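Local coordinates for protein KLLA0E02245p (Kluyveromyces lactis, PDB 4GPS) that removes NAD and methylguanosine caps from the 5' ends of RNAs and degrades RNA in the 5'-to-3' direction with the help of a divalent metal cation, at residues E259-I264 against A279-I284. Numbering follows the deposited sequence.
Sequences ELYYSI and AEMDSI
Ser263 and Ala279 form an antiparallel hydrogen-bonded pair: Ser263 N reaches Ala279 O at 2.8 Å, and Ala279 N returns a bond to Ser263 O. The adjoining Tyr262–Glu280 pair is non-hydrogen-bonded, its CA atoms 4.3 Å apart. Met281 N still bonds to Tyr261 O at 3.0 Å, but the return link runs through a water, which accepts from Tyr261 N and donates to Met281 O.

Glu280 can be traced outward. Glu280 CB sits 3.8 Å from Tyr262 CE1, against a ring whose plane is turned 70° from that of the carboxylate; CG passes Tyr261 O; CD and, more distantly, OE2 approach the CD2 methyl of Leu260; and Glu280 OE1 comes nearest to it, 3.4 Å from Leu260 CD2, with a weak bond from the same water. This reach along 259-264 follows from CG lying anti to the backbone N (chi1 159°) and a fully extended chain beyond. Replacing Tyr262 by an alanine would probably uncover the CA and CB of Glu280 and leave the Ser156 hydroxyl without its weak phenolic partner.

These strands are the hairpin 259-268/273-285 of the PD-(D/E)XK nuclease fold, and the second carries active-site residues: Asp282 is a ligand of the divalent cation, and Glu280 probably contacts substrate; a citrate, probably from the crystallisation liquor, lies close to Glu280, as such molecules often do in pockets.

On the face bearing Ser263, Met281 CG lies 3.8 Å from Ser263 CB, while Met281 CB meets the Tyr261 ring at its edge, 3.9 Å from Tyr261 CD2. Outside the hairpin, Ser263 OG bonds to Glu88 and Tyr261 OH to the hydroxyl of Tyr291, tying this face to strands 86-95 and 290-297.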
ATOM      1  N   GLU A 259      -5.221  17.317   9.053  1.00 93.21           N
ATOM      2  CA  GLU A 259      -4.785  17.394   7.655  1.00 84.54           C
ATOM      3  C   GLU A 259      -4.154  16.074   7.167  1.00 76.28           C
ATOM      4  O   GLU A 259      -3.508  15.358   7.930  1.00 75.95           O
ATOM      5  CB  GLU A 259      -3.780  18.544   7.539  1.00 85.51           C
ATOM      6  CG  GLU A 259      -3.371  18.946   6.143  1.00 91.04           C
ATOM      7  CD  GLU A 259      -2.513  20.218   6.142  1.00 95.84           C
ATOM      8  OE1 GLU A 259      -2.009  20.616   5.066  1.00100.33           O
ATOM      9  OE2 GLU A 259      -2.346  20.830   7.219  1.00 94.35           O
ATOM     10  N   LEU A 260      -4.349  15.763   5.890  1.00 66.33           N
ATOM     11  CA  LEU A 260      -3.806  14.549   5.288  1.00 57.93           C
ATOM     12  C   LEU A 260      -2.981  14.879   4.040  1.00 55.10           C
ATOM     13  O   LEU A 260      -3.229  15.876   3.353  1.00 53.89           O
ATOM     14  CB  LEU A 260      -4.952  13.605   4.933  1.00 57.13           C
ATOM     15  CG  LEU A 260      -5.760  13.177   6.164  1.00 57.65           C
ATOM     16  CD1 LEU A 260      -7.112  12.660   5.749  1.00 55.19           C
ATOM     17  CD2 LEU A 260      -4.978  12.128   6.946  1.00 56.28           C
ATOM     18  N   TYR A 261      -1.996  14.048   3.745  1.00 45.09           N
ATOM     19  CA  TYR A 261      -1.150  14.289   2.587  1.00 42.86           C
ATOM     20  C   TYR A 261      -1.128  13.067   1.645  1.00 43.90           C
ATOM     21  O   TYR A 261      -0.994  11.924   2.080  1.00 41.75           O
ATOM     22  CB  TYR A 261       0.256  14.652   3.049  1.00 37.39           C
ATOM     23  CG  TYR A 261       1.183  15.012   1.919  1.00 45.18           C
ATOM     24  CD1 TYR A 261       1.199  16.301   1.374  1.00 43.29           C
ATOM     25  CD2 TYR A 261       2.040  14.052   1.372  1.00 44.02           C
ATOM     26  CE1 TYR A 261       2.043  16.616   0.319  1.00 45.00           C
ATOM     27  CE2 TYR A 261       2.886  14.358   0.320  1.00 44.99           C
ATOM     28  CZ  TYR A 261       2.886  15.630  -0.203  1.00 46.63           C
ATOM     29  OH  TYR A 261       3.716  15.893  -1.260  1.00 47.24           O
ATOM     30  N   TYR A 262      -1.266  13.320   0.349  1.00 44.80           N
ATOM     31  CA  TYR A 262      -1.323  12.256  -0.635  1.00 37.83           C
ATOM     32  C   TYR A 262      -0.369  12.430  -1.812  1.00 41.58           C
ATOM     33  O   TYR A 262      -0.188  13.536  -2.357  1.00 38.95           O
ATOM     34  CB  TYR A 262      -2.728  12.171  -1.204  1.00 41.43           C
ATOM     35  CG  TYR A 262      -3.814  11.910  -0.210  1.00 48.27           C
ATOM     36  CD1 TYR A 262      -4.045  10.619   0.291  1.00 48.61           C
ATOM     37  CD2 TYR A 262      -4.662  12.941   0.194  1.00 52.66           C
ATOM     38  CE1 TYR A 262      -5.107  10.358   1.162  1.00 47.06           C
ATOM     39  CE2 TYR A 262      -5.730  12.697   1.064  1.00 51.48           C
ATOM     40  CZ  TYR A 262      -5.948  11.401   1.538  1.00 50.75           C
ATOM     41  OH  TYR A 262      -7.040  11.151   2.329  1.00 48.26           O
ATOM     42  N   SER A 263       0.218  11.313  -2.222  1.00 36.90           N
ATOM     43  CA  SER A 263       1.114  11.307  -3.356  1.00 32.11           C
ATOM     44  C   SER A 263       0.355  10.529  -4.414  1.00 33.65           C
ATOM     45  O   SER A 263      -0.176   9.466  -4.132  1.00 38.01           O
ATOM     46  CB  SER A 263       2.404  10.581  -3.008  1.00 31.96           C
ATOM     47  OG  SER A 263       3.241  10.405  -4.144  1.00 35.73           O
ATOM     48  N   ILE A 264       0.262  11.077  -5.616  1.00 36.82           N
ATOM     49  CA  ILE A 264      -0.416  10.390  -6.688  1.00 37.56           C
ATOM     50  C   ILE A 264       0.694   9.873  -7.587  1.00 38.46           C
ATOM     51  O   ILE A 264       1.443  10.670  -8.145  1.00 40.34           O
ATOM     52  CB  ILE A 264      -1.342  11.320  -7.466  1.00 36.58           C
ATOM     53  CG1 ILE A 264      -2.679  11.524  -6.741  1.00 41.31           C
ATOM     54  CG2 ILE A 264      -1.793  10.604  -8.718  1.00 32.07           C
ATOM     55  CD1 ILE A 264      -2.644  11.959  -5.379  1.00 45.04           C
ATOM     56  N   ALA A 279      -1.734   7.485  -2.661  1.00 34.31           N
ATOM     57  CA  ALA A 279      -1.222   6.960  -1.392  1.00 36.86           C
ATOM     58  C   ALA A 279      -1.080   8.053  -0.365  1.00 38.28           C
ATOM     59  O   ALA A 279      -0.634   9.153  -0.670  1.00 43.01           O
ATOM     60  CB  ALA A 279       0.151   6.284  -1.607  1.00 38.87           C
ATOM     61  N   GLU A 280      -1.466   7.762   0.860  1.00 41.51           N
ATOM     62  CA  GLU A 280      -1.309   8.749   1.901  1.00 43.82           C
ATOM     63  C   GLU A 280       0.103   8.541   2.443  1.00 44.94           C
ATOM     64  O   GLU A 280       0.485   7.398   2.753  1.00 43.75           O
ATOM     65  CB  GLU A 280      -2.341   8.543   3.013  1.00 49.43           C
ATOM     66  CG  GLU A 280      -1.916   9.206   4.330  1.00 70.65           C
ATOM     67  CD  GLU A 280      -2.971   9.122   5.425  1.00 81.23           C
ATOM     68  OE1 GLU A 280      -2.713   9.674   6.526  1.00 84.78           O
ATOM     69  OE2 GLU A 280      -4.046   8.514   5.177  1.00 83.48           O
ATOM     70  N   MET A 281       0.874   9.631   2.521  1.00 43.45           N
ATOM     71  CA  MET A 281       2.243   9.606   3.034  1.00 42.27           C
ATOM     72  C   MET A 281       2.225  10.247   4.407  1.00 46.13           C
ATOM     73  O   MET A 281       1.699  11.348   4.572  1.00 47.92           O
ATOM     74  CB  MET A 281       3.176  10.405   2.129  1.00 40.96           C
ATOM     75  CG  MET A 281       3.091   9.992   0.661  1.00 48.56           C
ATOM     76  SD  MET A 281       3.874   8.349   0.248  1.00 51.65           S
ATOM     77  CE  MET A 281       2.515   7.273   0.519  1.00 50.04           C
ATOM     78  N   ASP A 282       2.799   9.557   5.390  1.00 47.35           N
ATOM     79  CA  ASP A 282       2.852  10.055   6.748  1.00 47.14           C
ATOM     80  C   ASP A 282       3.793  11.211   6.909  1.00 45.33           C
ATOM     81  O   ASP A 282       3.522  12.129   7.677  1.00 47.31           O
ATOM     82  CB  ASP A 282       3.319   8.976   7.718  1.00 55.32           C
ATOM     83  CG  ASP A 282       2.424   7.782   7.749  1.00 54.81           C
ATOM     84  OD1 ASP A 282       1.193   7.937   7.576  1.00 61.83           O
ATOM     85  OD2 ASP A 282       2.975   6.683   7.960  1.00 57.39           O
ATOM     86  N   SER A 283       4.902  11.187   6.183  1.00 45.43           N
ATOM     87  CA  SER A 283       5.860  12.260   6.353  1.00 43.88           C
ATOM     88  C   SER A 283       6.980  12.210   5.370  1.00 45.02           C
ATOM     89  O   SER A 283       7.114  11.250   4.603  1.00 46.53           O
ATOM     90  CB  SER A 283       6.499  12.146   7.733  1.00 49.63           C
ATOM     91  OG  SER A 283       7.376  11.010   7.786  1.00 43.41           O
ATOM     92  N   ILE A 284       7.800  13.257   5.415  1.00 44.26           N
ATOM     93  CA  ILE A 284       9.001  13.331   4.589  1.00 47.10           C
ATOM     94  C   ILE A 284      10.182  13.466   5.528  1.00 43.47           C
ATOM     95  O   ILE A 284      10.095  14.154   6.549  1.00 41.34           O
ATOM     96  CB  ILE A 284       9.089  14.561   3.681  1.00 53.96           C
ATOM     97  CG1 ILE A 284       7.954  14.568   2.665  1.00 65.17           C
ATOM     98  CG2 ILE A 284      10.398  14.500   2.892  1.00 52.45           C
ATOM     99  CD1 ILE A 284       6.658  15.130   3.202  1.00 73.37           C
TER
HETATM  100  O   HOH W   1      -0.627  12.298   5.835  1.00 54.04           O